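Local coordinates for protein afamin (Homo sapiens, PDB 6FAK) that carries hydrophobic molecules in body fluids, binding vitamin E and keeping lipidated Wnt proteins soluble and active in 1:1 complexes, at residues V238-S243 and M264-S269; D299-D304 and R340-S345; G310-S315 and A331-E336; Q320-D325 and D358-C363; Q392-H397 and T435-C440. One frame throughout, in Å; residues are numbered along the deposited sequence.

Contact 1: V238-S243 and M264-S269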
# COMPACT_ATOMS: atom_id res chain seq x y z
N VAL A 238 -15.89 -8.26 -11.61
CA VAL A 238 -14.60 -7.73 -11.97
C VAL A 238 -14.74 -6.39 -12.71
O VAL A 238 -13.93 -5.48 -12.45
CB VAL A 238 -13.76 -8.71 -12.78
CG1 VAL A 238 -12.57 -8.02 -13.48
CG2 VAL A 238 -13.28 -9.82 -11.87
N GLU A 239 -15.72 -6.27 -13.61
CA GLU A 239 -16.01 -4.99 -14.26
C GLU A 239 -16.36 -3.86 -13.28
O GLU A 239 -15.82 -2.74 -13.42
CB GLU A 239 -17.14 -5.12 -15.32
CG GLU A 239 -16.71 -5.92 -16.53
CD GLU A 239 -16.21 -5.03 -17.65
OE1 GLU A 239 -15.59 -3.96 -17.38
OE2 GLU A 239 -16.46 -5.37 -18.82
N ASP A 240 -17.19 -4.17 -12.29
CA ASP A 240 -17.51 -3.22 -11.23
C ASP A 240 -16.28 -2.85 -10.38
O ASP A 240 -16.06 -1.65 -10.09
CB ASP A 240 -18.64 -3.73 -10.33
CG ASP A 240 -20.03 -3.76 -11.01
OD1 ASP A 240 -20.23 -3.20 -12.12
OD2 ASP A 240 -20.95 -4.37 -10.42
N VAL A 241 -15.48 -3.85 -10.01
CA VAL A 241 -14.28 -3.60 -9.26
C VAL A 241 -13.27 -2.73 -10.03
O VAL A 241 -12.70 -1.80 -9.43
CB VAL A 241 -13.62 -4.90 -8.77
CG1 VAL A 241 -12.35 -4.61 -8.04
CG2 VAL A 241 -14.53 -5.63 -7.81
N SER A 242 -13.05 -3.03 -11.31
CA SER A 242 -12.12 -2.27 -12.12
C SER A 242 -12.54 -0.78 -12.23
O SER A 242 -11.70 0.11 -12.04
CB SER A 242 -11.91 -2.91 -13.49
OG SER A 242 -11.11 -2.11 -14.31
N SER A 243 -13.81 -0.52 -12.50
CA SER A 243 -14.36 0.85 -12.45
C SER A 243 -14.15 1.51 -11.10
O SER A 243 -13.76 2.66 -11.04
CB SER A 243 -15.89 0.86 -12.82
OG SER A 243 -15.96 0.50 -14.18
N MET A 264 -20.33 -3.61 -3.41
CA MET A 264 -20.84 -4.31 -2.22
C MET A 264 -22.28 -4.76 -2.42
O MET A 264 -22.64 -5.91 -2.10
CB MET A 264 -20.68 -3.42 -0.98
CG MET A 264 -19.24 -3.03 -0.70
SD MET A 264 -18.13 -4.44 -0.79
CE MET A 264 -16.53 -3.66 -0.63
N ASN A 265 -23.07 -3.88 -3.03
CA ASN A 265 -24.42 -4.23 -3.44
C ASN A 265 -24.47 -5.36 -4.47
O ASN A 265 -25.30 -6.26 -4.33
CB ASN A 265 -25.19 -2.99 -3.94
CG ASN A 265 -25.44 -1.96 -2.80
OD1 ASN A 265 -25.18 -2.23 -1.60
ND2 ASN A 265 -25.93 -0.77 -3.18
N HIS A 266 -23.61 -5.33 -5.48
CA HIS A 266 -23.45 -6.47 -6.43
C HIS A 266 -23.14 -7.80 -5.69
O HIS A 266 -23.82 -8.80 -5.87
CB HIS A 266 -22.36 -6.16 -7.45
CG HIS A 266 -22.30 -7.10 -8.61
ND1 HIS A 266 -21.86 -6.68 -9.85
CD2 HIS A 266 -22.62 -8.40 -8.75
CE1 HIS A 266 -21.91 -7.69 -10.69
NE2 HIS A 266 -22.37 -8.75 -10.05
N ILE A 267 -22.15 -7.79 -4.83
CA ILE A 267 -21.80 -8.94 -4.01
C ILE A 267 -23.01 -9.39 -3.16
O ILE A 267 -23.50 -10.51 -3.32
CB ILE A 267 -20.59 -8.61 -3.12
CG1 ILE A 267 -19.32 -8.49 -4.01
CG2 ILE A 267 -20.34 -9.66 -2.03
CD1 ILE A 267 -18.10 -7.99 -3.30
N CYS A 268 -23.52 -8.50 -2.32
CA CYS A 268 -24.67 -8.79 -1.43
C CYS A 268 -25.96 -9.20 -2.12
O CYS A 268 -26.59 -10.16 -1.68
CB CYS A 268 -24.96 -7.60 -0.52
SG CYS A 268 -23.74 -7.50 0.77
N SER A 269 -26.32 -8.54 -3.21
CA SER A 269 -27.55 -8.89 -3.92
C SER A 269 -27.50 -10.24 -4.66
O SER A 269 -28.48 -10.63 -5.32
CB SER A 269 -28.03 -7.76 -4.85
OG SER A 269 -27.64 -7.96 -6.19
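His266 reaches from helix 253-268 to Asp240 on helix 231-250. Its CB lies 3.7 Å from Asp240 OD2; with CG trans to the backbone N (chi1 -168°), the ring is swung toward the other helix. CG and CE1 flank the bond, and ND1 between them gives its hydrogen to Asp240 OD2 at 2.5 Å, almost dead straight at 176°. The oxygen lies in the ring plane but is met on its anti side, from well out of the carboxylate plane, with carboxylate and ring turned 71° apart. The two helices follow each other in the second albumin domain, within the region that forms its pocket for hydrophobic ligands. At the far edge NE2 is hydrogen-bonded to Glu233, an earlier residue of helix 231-250, so both ring nitrogens are engaged and the ring's rotation is fixed. A leucine in place of His266 would probably leave Asp240 and Glu233 without their shared partner. On the other carboxylate oxygen, Asp240 OD1, Lys262 makes a long, weak ion pair.

Contact 2: D299-D304 and R340-S345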
# COMPACT_ATOMS: atom_id res chain seq x y z
N ASP A 299 -14.17 -18.01 1.51
CA ASP A 299 -15.22 -19.03 1.56
C ASP A 299 -14.58 -20.41 1.31
O ASP A 299 -13.51 -20.51 0.69
CB ASP A 299 -16.30 -18.70 0.52
CG ASP A 299 -17.54 -19.58 0.60
OD1 ASP A 299 -17.55 -20.57 1.35
OD2 ASP A 299 -18.52 -19.28 -0.10
N ASP A 300 -15.22 -21.47 1.82
CA ASP A 300 -14.77 -22.84 1.58
C ASP A 300 -14.97 -23.16 0.11
O ASP A 300 -16.00 -22.78 -0.46
CB ASP A 300 -15.57 -23.87 2.40
CG ASP A 300 -15.56 -23.59 3.91
OD1 ASP A 300 -14.87 -22.65 4.36
OD2 ASP A 300 -16.25 -24.34 4.64
N ARG A 301 -14.01 -23.85 -0.50
CA ARG A 301 -14.16 -24.33 -1.87
C ARG A 301 -15.30 -25.33 -1.95
O ARG A 301 -15.51 -26.09 -1.00
CB ARG A 301 -12.90 -25.04 -2.36
CG ARG A 301 -11.85 -24.12 -2.96
CD ARG A 301 -10.67 -24.97 -3.41
NE ARG A 301 -9.84 -25.40 -2.28
CZ ARG A 301 -9.00 -26.44 -2.28
NH1 ARG A 301 -8.89 -27.23 -3.36
NH2 ARG A 301 -8.28 -26.71 -1.20
N PRO A 302 -16.05 -25.32 -3.07
CA PRO A 302 -16.96 -26.44 -3.32
C PRO A 302 -16.22 -27.78 -3.15
O PRO A 302 -15.33 -28.08 -3.93
CB PRO A 302 -17.41 -26.21 -4.77
CG PRO A 302 -17.37 -24.72 -4.93
CD PRO A 302 -16.26 -24.22 -4.04
N LYS A 303 -16.55 -28.49 -2.08
CA LYS A 303 -16.13 -29.90 -1.84
C LYS A 303 -15.81 -30.75 -3.10
O LYS A 303 -14.82 -31.50 -3.12
CB LYS A 303 -17.18 -30.61 -0.94
CG LYS A 303 -18.66 -30.35 -1.28
CD LYS A 303 -19.63 -30.91 -0.24
CE LYS A 303 -19.60 -32.43 -0.14
NZ LYS A 303 -18.82 -32.90 1.04
N ASP A 304 -16.62 -30.60 -4.16
CA ASP A 304 -16.36 -31.26 -5.45
C ASP A 304 -15.24 -30.64 -6.36
O ASP A 304 -15.14 -31.03 -7.53
CB ASP A 304 -17.66 -31.33 -6.27
CG ASP A 304 -17.95 -30.05 -7.07
OD1 ASP A 304 -18.03 -28.94 -6.47
OD2 ASP A 304 -18.09 -30.15 -8.31
N ARG A 340 -8.99 -22.92 -7.27
CA ARG A 340 -8.46 -24.19 -6.80
C ARG A 340 -7.14 -24.14 -6.05
O ARG A 340 -6.70 -25.16 -5.60
CB ARG A 340 -8.26 -25.14 -7.97
CG ARG A 340 -9.56 -25.61 -8.58
CD ARG A 340 -9.21 -26.41 -9.84
NE ARG A 340 -10.39 -27.06 -10.42
CZ ARG A 340 -11.29 -26.42 -11.13
NH1 ARG A 340 -11.17 -25.11 -11.32
NH2 ARG A 340 -12.32 -27.07 -11.63
N HIS A 341 -6.52 -22.97 -5.93
CA HIS A 341 -5.24 -22.83 -5.24
C HIS A 341 -5.32 -21.66 -4.27
O HIS A 341 -4.62 -20.66 -4.41
CB HIS A 341 -4.12 -22.62 -6.26
CG HIS A 341 -3.88 -23.80 -7.14
ND1 HIS A 341 -4.60 -24.03 -8.29
CD2 HIS A 341 -3.03 -24.86 -7.00
CE1 HIS A 341 -4.19 -25.15 -8.85
NE2 HIS A 341 -3.25 -25.68 -8.08
N PRO A 342 -6.18 -21.77 -3.23
CA PRO A 342 -6.24 -20.79 -2.16
C PRO A 342 -4.95 -20.58 -1.38
O PRO A 342 -4.83 -19.55 -0.72
CB PRO A 342 -7.33 -21.35 -1.22
CG PRO A 342 -7.33 -22.79 -1.46
CD PRO A 342 -7.03 -22.93 -2.94
N ASP A 343 -4.02 -21.53 -1.46
CA ASP A 343 -2.71 -21.45 -0.79
C ASP A 343 -1.63 -20.61 -1.50
O ASP A 343 -0.52 -20.44 -0.95
CB ASP A 343 -2.16 -22.87 -0.55
CG ASP A 343 -2.10 -23.74 -1.82
OD1 ASP A 343 -3.02 -23.73 -2.71
OD2 ASP A 343 -1.11 -24.50 -1.90
N LEU A 344 -1.93 -20.13 -2.72
CA LEU A 344 -0.96 -19.34 -3.51
C LEU A 344 -1.18 -17.86 -3.34
O LEU A 344 -2.32 -17.39 -3.12
CB LEU A 344 -1.02 -19.70 -5.01
CG LEU A 344 -0.70 -21.16 -5.36
CD1 LEU A 344 -0.71 -21.42 -6.85
CD2 LEU A 344 0.60 -21.65 -4.74
N SER A 345 -0.08 -17.11 -3.42
CA SER A 345 -0.14 -15.66 -3.42
C SER A 345 -0.68 -15.13 -4.75
O SER A 345 -0.66 -15.79 -5.74
CB SER A 345 1.25 -15.08 -3.18
OG SER A 345 2.09 -15.21 -4.30
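Two loops of the all-helical second albumin domain meet here: segment 299-304, in the long connection between helices 288-295 and 318-324, and the short link 340-345, which leads from helix 326-339 into helix 346-363. The link contains a type I beta turn from His341 to Leu344, closed by the bond from Leu344 N to His341 O. Arg301 does the reaching. Its chain runs straight through chi2 and bends at chi3 (-77°), which lays the guanidinium across the ring of Pro342, the second residue of the turn. Pro342 CD sits 3.7 Å above the guanidinium plane of Arg301, displaced toward its rim, and Pro342 CG is 3.7 Å from Arg301 NE. The two side chains run at about a right angle to each other. Closer to the backbone, Arg301 CD approaches Arg340 CA at 4.1 Å. The side chain of Arg340 itself turns away from the 299-304 loop, its NH1 forming a salt bridge with Glu336. Beyond the turn, Ser345 caps the start of helix 346-363 through its OG. The carbonyl of Arg340 lies over the same guanidinium face as Pro342 CD, its O 3.8 Å from Arg301 NH1.

Contact 3: G310-S315 and A331-E336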
# COMPACT_ATOMS: atom_id res chain seq x y z
N GLY A 310 -8.12 -30.08 -16.26
CA GLY A 310 -7.59 -30.71 -17.46
C GLY A 310 -8.06 -30.06 -18.75
O GLY A 310 -7.49 -30.32 -19.79
N LYS A 311 -9.09 -29.22 -18.70
CA LYS A 311 -9.49 -28.43 -19.85
C LYS A 311 -8.35 -27.53 -20.41
O LYS A 311 -8.39 -27.17 -21.61
CB LYS A 311 -10.73 -27.58 -19.51
CG LYS A 311 -11.53 -27.11 -20.71
CD LYS A 311 -13.01 -27.48 -20.62
CE LYS A 311 -13.25 -28.96 -20.89
NZ LYS A 311 -14.68 -29.35 -20.72
N PHE A 312 -7.36 -27.17 -19.55
CA PHE A 312 -6.21 -26.33 -19.96
C PHE A 312 -4.95 -27.07 -20.35
O PHE A 312 -4.05 -26.48 -21.00
CB PHE A 312 -5.92 -25.27 -18.88
CG PHE A 312 -7.07 -24.33 -18.73
CD1 PHE A 312 -7.36 -23.42 -19.73
CD2 PHE A 312 -7.95 -24.43 -17.65
CE1 PHE A 312 -8.45 -22.58 -19.63
CE2 PHE A 312 -9.05 -23.60 -17.57
CZ PHE A 312 -9.28 -22.68 -18.53
N THR A 313 -4.86 -28.35 -19.97
CA THR A 313 -3.75 -29.21 -20.36
C THR A 313 -4.11 -30.51 -21.07
O THR A 313 -3.28 -31.04 -21.79
CB THR A 313 -2.94 -29.58 -19.11
OG1 THR A 313 -3.78 -30.35 -18.23
CG2 THR A 313 -2.47 -28.30 -18.39
N ASP A 314 -5.31 -31.05 -20.83
CA ASP A 314 -5.71 -32.37 -21.37
C ASP A 314 -6.63 -32.30 -22.57
O ASP A 314 -6.83 -33.29 -23.22
CB ASP A 314 -6.40 -33.21 -20.29
CG ASP A 314 -5.56 -33.34 -19.02
OD1 ASP A 314 -4.34 -33.05 -19.11
OD2 ASP A 314 -6.11 -33.73 -17.95
N SER A 315 -7.21 -31.14 -22.86
CA SER A 315 -8.16 -31.00 -23.93
C SER A 315 -7.39 -30.73 -25.19
O SER A 315 -6.34 -30.08 -25.15
CB SER A 315 -9.09 -29.83 -23.65
OG SER A 315 -9.84 -29.48 -24.79
N ALA A 331 -8.51 -15.18 -18.77
CA ALA A 331 -9.38 -14.88 -17.61
C ALA A 331 -10.01 -16.14 -17.00
O ALA A 331 -10.02 -16.30 -15.78
CB ALA A 331 -10.48 -13.87 -17.98
N LYS A 332 -10.53 -17.02 -17.87
CA LYS A 332 -11.08 -18.28 -17.41
C LYS A 332 -10.01 -19.19 -16.76
O LYS A 332 -10.27 -19.84 -15.74
CB LYS A 332 -11.77 -19.04 -18.53
CG LYS A 332 -12.72 -20.09 -17.97
CD LYS A 332 -13.64 -20.67 -19.00
CE LYS A 332 -14.86 -21.37 -18.34
NZ LYS A 332 -14.59 -22.05 -17.03
N PHE A 333 -8.83 -19.26 -17.36
CA PHE A 333 -7.71 -19.98 -16.73
C PHE A 333 -7.39 -19.40 -15.34
O PHE A 333 -7.28 -20.14 -14.37
CB PHE A 333 -6.45 -19.95 -17.60
CG PHE A 333 -5.26 -20.55 -16.90
CD1 PHE A 333 -5.15 -21.93 -16.77
CD2 PHE A 333 -4.30 -19.72 -16.29
CE1 PHE A 333 -4.07 -22.47 -16.08
CE2 PHE A 333 -3.22 -20.25 -15.63
CZ PHE A 333 -3.09 -21.63 -15.51
N THR A 334 -7.34 -18.08 -15.25
CA THR A 334 -6.99 -17.42 -14.02
C THR A 334 -8.07 -17.75 -12.93
O THR A 334 -7.75 -18.14 -11.81
CB THR A 334 -6.83 -15.90 -14.22
OG1 THR A 334 -5.87 -15.60 -15.27
CG2 THR A 334 -6.43 -15.26 -12.89
N PHE A 335 -9.34 -17.65 -13.33
CA PHE A 335 -10.50 -18.04 -12.50
C PHE A 335 -10.37 -19.48 -11.98
O PHE A 335 -10.41 -19.73 -10.76
CB PHE A 335 -11.78 -17.84 -13.30
CG PHE A 335 -12.98 -18.52 -12.74
CD1 PHE A 335 -13.55 -18.09 -11.55
CD2 PHE A 335 -13.56 -19.59 -13.42
CE1 PHE A 335 -14.71 -18.72 -11.06
CE2 PHE A 335 -14.69 -20.22 -12.93
CZ PHE A 335 -15.27 -19.80 -11.75
N GLU A 336 -10.23 -20.41 -12.90
CA GLU A 336 -10.20 -21.84 -12.54
C GLU A 336 -8.97 -22.18 -11.68
O GLU A 336 -9.11 -22.91 -10.66
CB GLU A 336 -10.24 -22.72 -13.78
CG GLU A 336 -11.56 -22.69 -14.56
CD GLU A 336 -12.78 -23.21 -13.77
OE1 GLU A 336 -12.62 -23.83 -12.72
OE2 GLU A 336 -13.94 -22.98 -14.19
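The ring of Phe312 receives the backbone and ring of Phe333 over one face and Glu336 CG at its edge. The two phenylalanines form a T-shaped (edge-to-face) pair, the edge of Phe333 directed at the face of Phe312, with centroids 5.3 Å apart and planes at 82°. This joins the long loop before helix 318-324 to helix 326-339 in the second, all-helical albumin domain. Phe333 CD1 comes to 3.6 Å from Phe312 CG, while Phe333 CA makes a CH-pi contact 4.0 Å from the Phe312 centroid, 28° off the normal. With CG trans to the backbone N (chi1 174°), the Phe333 ring can meet Phe312 while also stacking with Tyr356 of helix 346-363. Tyr356 OH is hydrogen-bonded to Phe312 O, so one tyrosine ties both partners together. With only an alanine's methyl at Phe312, the edge of Phe333 would probably lose the aromatic face it points into, and a gap would be likely to open beside its CA. The carboxylate of Glu336 leads away to salt bridges with Lys332, Arg339 and Arg340. Its aliphatic part alone meets the phenyl rim, with Glu336 CG 4.0 Å from Phe312 CE2.

Contact 4: Q320-D325 and D358-C363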
# COMPACT_ATOMS: atom_id res chain seq x y z
N GLN A 320 -7.35 -23.61 -30.00
CA GLN A 320 -8.56 -23.02 -30.64
C GLN A 320 -9.28 -22.08 -29.70
O GLN A 320 -9.68 -21.02 -30.12
CB GLN A 320 -9.57 -24.07 -31.12
CG GLN A 320 -8.96 -25.11 -32.01
CD GLN A 320 -8.57 -26.37 -31.27
OE1 GLN A 320 -7.60 -26.38 -30.51
NE2 GLN A 320 -9.31 -27.45 -31.54
N GLU A 321 -9.47 -22.48 -28.44
CA GLU A 321 -10.15 -21.63 -27.47
C GLU A 321 -9.35 -20.37 -27.19
O GLU A 321 -9.86 -19.23 -27.19
CB GLU A 321 -10.47 -22.41 -26.20
CG GLU A 321 -11.65 -23.35 -26.38
CD GLU A 321 -11.85 -24.30 -25.18
OE1 GLU A 321 -10.99 -24.28 -24.26
OE2 GLU A 321 -12.84 -25.08 -25.15
N ARG A 322 -8.05 -20.54 -27.07
CA ARG A 322 -7.17 -19.37 -26.90
C ARG A 322 -7.31 -18.42 -28.10
O ARG A 322 -7.48 -17.21 -27.94
CB ARG A 322 -5.72 -19.79 -26.75
CG ARG A 322 -4.84 -18.60 -26.50
CD ARG A 322 -3.44 -18.81 -26.87
NE ARG A 322 -3.26 -18.98 -28.30
CZ ARG A 322 -2.07 -19.10 -28.86
NH1 ARG A 322 -0.98 -19.05 -28.10
NH2 ARG A 322 -1.95 -19.30 -30.16
N ASP A 323 -7.23 -18.97 -29.29
CA ASP A 323 -7.21 -18.10 -30.50
C ASP A 323 -8.56 -17.36 -30.70
O ASP A 323 -8.55 -16.25 -31.15
CB ASP A 323 -6.87 -18.90 -31.77
CG ASP A 323 -5.41 -19.28 -31.87
OD1 ASP A 323 -4.58 -18.86 -31.03
OD2 ASP A 323 -5.08 -20.08 -32.81
N ALA A 324 -9.69 -17.96 -30.34
CA ALA A 324 -11.01 -17.37 -30.52
C ALA A 324 -11.16 -16.12 -29.68
O ALA A 324 -11.88 -15.21 -30.06
CB ALA A 324 -12.07 -18.37 -30.11
N ASP A 325 -10.52 -16.10 -28.51
CA ASP A 325 -10.66 -14.97 -27.56
C ASP A 325 -9.59 -15.08 -26.47
O ASP A 325 -9.86 -15.57 -25.38
CB ASP A 325 -12.07 -14.88 -26.94
CG ASP A 325 -12.30 -13.52 -26.19
OD1 ASP A 325 -11.28 -12.83 -25.91
OD2 ASP A 325 -13.48 -13.20 -25.79
N ASP A 358 2.98 -17.78 -22.20
CA ASP A 358 4.25 -18.04 -22.92
C ASP A 358 4.36 -19.49 -23.42
O ASP A 358 4.79 -19.72 -24.56
CB ASP A 358 5.48 -17.69 -22.05
CG ASP A 358 5.48 -16.24 -21.62
OD1 ASP A 358 4.75 -15.41 -22.25
OD2 ASP A 358 6.18 -15.92 -20.61
N LEU A 359 3.97 -20.45 -22.59
CA LEU A 359 3.97 -21.85 -22.98
C LEU A 359 3.14 -22.08 -24.27
O LEU A 359 3.59 -22.79 -25.21
CB LEU A 359 3.37 -22.71 -21.84
CG LEU A 359 3.04 -24.17 -22.26
CD1 LEU A 359 4.33 -24.96 -22.10
CD2 LEU A 359 1.95 -24.75 -21.41
N LEU A 360 1.92 -21.56 -24.26
CA LEU A 360 1.02 -21.69 -25.41
C LEU A 360 1.51 -20.97 -26.66
O LEU A 360 1.23 -21.45 -27.78
CB LEU A 360 -0.40 -21.28 -25.08
CG LEU A 360 -1.14 -22.10 -23.98
CD1 LEU A 360 -2.56 -21.63 -23.90
CD2 LEU A 360 -1.08 -23.61 -24.25
N ARG A 361 2.26 -19.88 -26.50
CA ARG A 361 2.85 -19.24 -27.68
C ARG A 361 3.79 -20.15 -28.41
O ARG A 361 3.80 -20.18 -29.65
CB ARG A 361 3.58 -17.95 -27.33
CG ARG A 361 2.66 -16.76 -27.38
CD ARG A 361 3.35 -15.53 -27.91
NE ARG A 361 4.53 -15.20 -27.14
CZ ARG A 361 5.25 -14.10 -27.31
NH1 ARG A 361 4.89 -13.19 -28.24
NH2 ARG A 361 6.33 -13.89 -26.55
N ASN A 362 4.59 -20.89 -27.66
CA ASN A 362 5.45 -21.89 -28.24
C ASN A 362 4.67 -23.11 -28.75
O ASN A 362 4.73 -23.42 -29.94
CB ASN A 362 6.57 -22.27 -27.25
CG ASN A 362 7.44 -23.38 -27.77
OD1 ASN A 362 7.13 -24.55 -27.59
ND2 ASN A 362 8.54 -23.02 -28.44
N CYS A 363 3.96 -23.78 -27.85
CA CYS A 363 3.26 -25.05 -28.16
C CYS A 363 2.28 -25.01 -29.30
O CYS A 363 2.25 -25.96 -30.10
CB CYS A 363 2.51 -25.58 -26.90
SG CYS A 363 3.59 -26.11 -25.54
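Arg322 of helix 318-324 stretches across to Leu360 on helix 346-363, two helices of the second albumin domain joined through helix 326-339. Arg322 starts with CG trans to its backbone N (chi1 -177°), runs on nearly extended at chi2, then turns sharply at chi3 (66°). That bend swings the guanidinium out of line with the chain, so that NE and NH2 face the carboxylate of the next residue, Asp323, while NH1 stays toward helix 346-363. Arg322 NE and NH2 both donate to Asp323 OD1, side-on, at 3.0 and 2.8 Å. This oxygen lies close to the guanidinium plane, and NH2 uses its syn lone pair; the salt bridge thus limits rotation of the guanidinium. Leu360, with CG opposite its carbonyl carbon, slides past the arginine in the reverse direction. Leu360 CD1 lies 4.2 Å from Arg322 CD, methyl against methylene, and Leu360 CB lies 3.8 Å from Arg322 NH1. Phe329 of helix 326-339 touches both Arg322 and Leu360, filling in beside them. At the edge of the guanidinium is the backbone of Arg361, which follows Leu360, with Arg361 N 3.7 Å from Arg322 NH1.

Contact 5: Q392-H397 and T435-C440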
# COMPACT_ATOMS: atom_id res chain seq x y z
N GLN A 392 10.59 -20.07 2.34
CA GLN A 392 11.04 -20.94 3.42
C GLN A 392 12.41 -20.50 3.98
O GLN A 392 12.60 -20.46 5.19
CB GLN A 392 11.09 -22.40 2.96
CG GLN A 392 9.71 -22.99 2.83
CD GLN A 392 9.70 -24.36 2.15
OE1 GLN A 392 10.54 -24.67 1.31
NE2 GLN A 392 8.73 -25.18 2.52
N GLN A 393 13.34 -20.14 3.09
CA GLN A 393 14.66 -19.65 3.51
C GLN A 393 14.56 -18.32 4.30
O GLN A 393 15.14 -18.19 5.38
CB GLN A 393 15.60 -19.52 2.29
CG GLN A 393 15.97 -20.88 1.71
CD GLN A 393 17.00 -20.83 0.59
OE1 GLN A 393 17.05 -19.88 -0.21
NE2 GLN A 393 17.83 -21.87 0.53
N GLU A 394 13.77 -17.38 3.78
CA GLU A 394 13.57 -16.10 4.45
C GLU A 394 12.92 -16.32 5.83
O GLU A 394 13.38 -15.70 6.80
CB GLU A 394 12.74 -15.13 3.60
CG GLU A 394 13.36 -14.70 2.26
CD GLU A 394 12.35 -14.16 1.22
OE1 GLU A 394 11.16 -14.55 1.23
OE2 GLU A 394 12.75 -13.32 0.36
N CYS A 395 11.92 -17.21 5.94
CA CYS A 395 11.26 -17.50 7.23
C CYS A 395 12.20 -18.17 8.25
O CYS A 395 12.08 -17.92 9.47
CB CYS A 395 9.94 -18.29 7.09
SG CYS A 395 8.53 -17.24 6.57
N LYS A 396 13.11 -19.01 7.77
CA LYS A 396 14.08 -19.65 8.65
C LYS A 396 15.05 -18.58 9.21
O LYS A 396 15.33 -18.56 10.42
CB LYS A 396 14.86 -20.74 7.91
CG LYS A 396 15.77 -21.61 8.78
CD LYS A 396 15.08 -22.10 10.05
CE LYS A 396 15.77 -23.31 10.66
NZ LYS A 396 17.23 -23.12 10.91
N HIS A 397 15.52 -17.70 8.33
CA HIS A 397 16.36 -16.57 8.70
C HIS A 397 15.66 -15.69 9.74
O HIS A 397 16.29 -15.29 10.71
CB HIS A 397 16.78 -15.73 7.47
CG HIS A 397 17.83 -16.39 6.63
ND1 HIS A 397 18.93 -17.03 7.17
CD2 HIS A 397 17.94 -16.52 5.29
CE1 HIS A 397 19.67 -17.52 6.19
NE2 HIS A 397 19.08 -17.24 5.04
N THR A 435 7.87 -6.83 8.21
CA THR A 435 6.47 -7.05 8.63
C THR A 435 5.77 -8.19 7.91
O THR A 435 4.95 -8.87 8.51
CB THR A 435 5.70 -5.74 8.53
OG1 THR A 435 6.33 -4.84 9.44
CG2 THR A 435 4.25 -5.89 8.92
N ALA A 436 6.12 -8.43 6.66
CA ALA A 436 5.69 -9.62 5.97
C ALA A 436 6.05 -10.88 6.76
O ALA A 436 5.24 -11.82 6.85
CB ALA A 436 6.30 -9.70 4.59
N PHE A 437 7.25 -10.91 7.32
CA PHE A 437 7.71 -12.11 8.06
C PHE A 437 7.19 -12.24 9.46
O PHE A 437 6.81 -13.35 9.87
CB PHE A 437 9.23 -12.20 8.02
CG PHE A 437 9.72 -12.24 6.64
CD1 PHE A 437 9.68 -13.41 5.94
CD2 PHE A 437 10.09 -11.09 5.98
CE1 PHE A 437 10.05 -13.45 4.62
CE2 PHE A 437 10.46 -11.13 4.66
CZ PHE A 437 10.42 -12.31 3.97
N THR A 438 7.08 -11.12 10.17
CA THR A 438 6.50 -11.11 11.53
C THR A 438 5.00 -11.41 11.53
O THR A 438 4.49 -12.01 12.45
CB THR A 438 6.67 -9.75 12.25
OG1 THR A 438 5.96 -8.73 11.54
CG2 THR A 438 8.13 -9.34 12.39
N THR A 439 4.30 -10.97 10.52
CA THR A 439 2.90 -11.26 10.37
C THR A 439 2.61 -12.72 9.95
O THR A 439 1.62 -13.28 10.41
CB THR A 439 2.31 -10.33 9.30
OG1 THR A 439 2.50 -8.97 9.72
CG2 THR A 439 0.84 -10.60 9.06
N CYS A 440 3.45 -13.32 9.10
CA CYS A 440 3.09 -14.52 8.35
C CYS A 440 3.86 -15.78 8.65
O CYS A 440 3.39 -16.87 8.32
CB CYS A 440 3.30 -14.28 6.85
SG CYS A 440 2.46 -12.85 6.14
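Apolar packing brings Phe437 of helix 423-440 against Glu394 and Cys395 of helix 376-417. The closest approach is Glu394 CB to Phe437 CE1, at 3.3 Å, a tight fit; the glutamate chain then runs on extended beside the ring's outer end. Phe437 has CG trans to its carbonyl carbon (chi1 -58°), which sends the ring across to the other helix. A sulfur-aromatic contact adds to this: Cys395 SG lies at the ring edge, 5.3 Å from the Phe437 centroid and 87° off the normal, with CD1 its nearest atom at 4.0 Å. Polar interactions lie around the packing. Glu394 OE1 comes within 3.6 Å of Phe437 CZ near the ring plane, the carboxylate turned 79° to the ring, and is held by a salt bridge to Arg486. Within the second helix, Thr435 O accepts from the hydroxyls of Thr438 and Thr439. Covalent links are the paired disulfides characteristic of the albumin family: Cys395 bonds to Cys441, and Cys440 to Cys449 of helix 446-462. In this third albumin domain, Val450 of helix 446-462 and Phe398 of helix 376-417 also pack on Phe437, which sits among all three helices.

Contacts 1 to 4 lie in the second albumin domain and contact 5 in the third. Along the chain contact 1 closes first; contact 3 is then nested inside the loop closed by contact 2, whereas contact 4 crosses both, and contact 5 follows last. Contacts 3 and 4 are neighbours, about 12 Å apart (all distances between centres), and draw on the successive helices 318-324, 326-339 and 346-363. Contact 2, about 15 Å from contact 3, lies in the loops bordering these helices. Contact 1 is about 21 Å from contact 2, in the pocket-forming region for hydrophobic ligands, and contact 5 is about 34 Å from contact 1. Each joins elements within a single domain of this carrier, and none bridges the two.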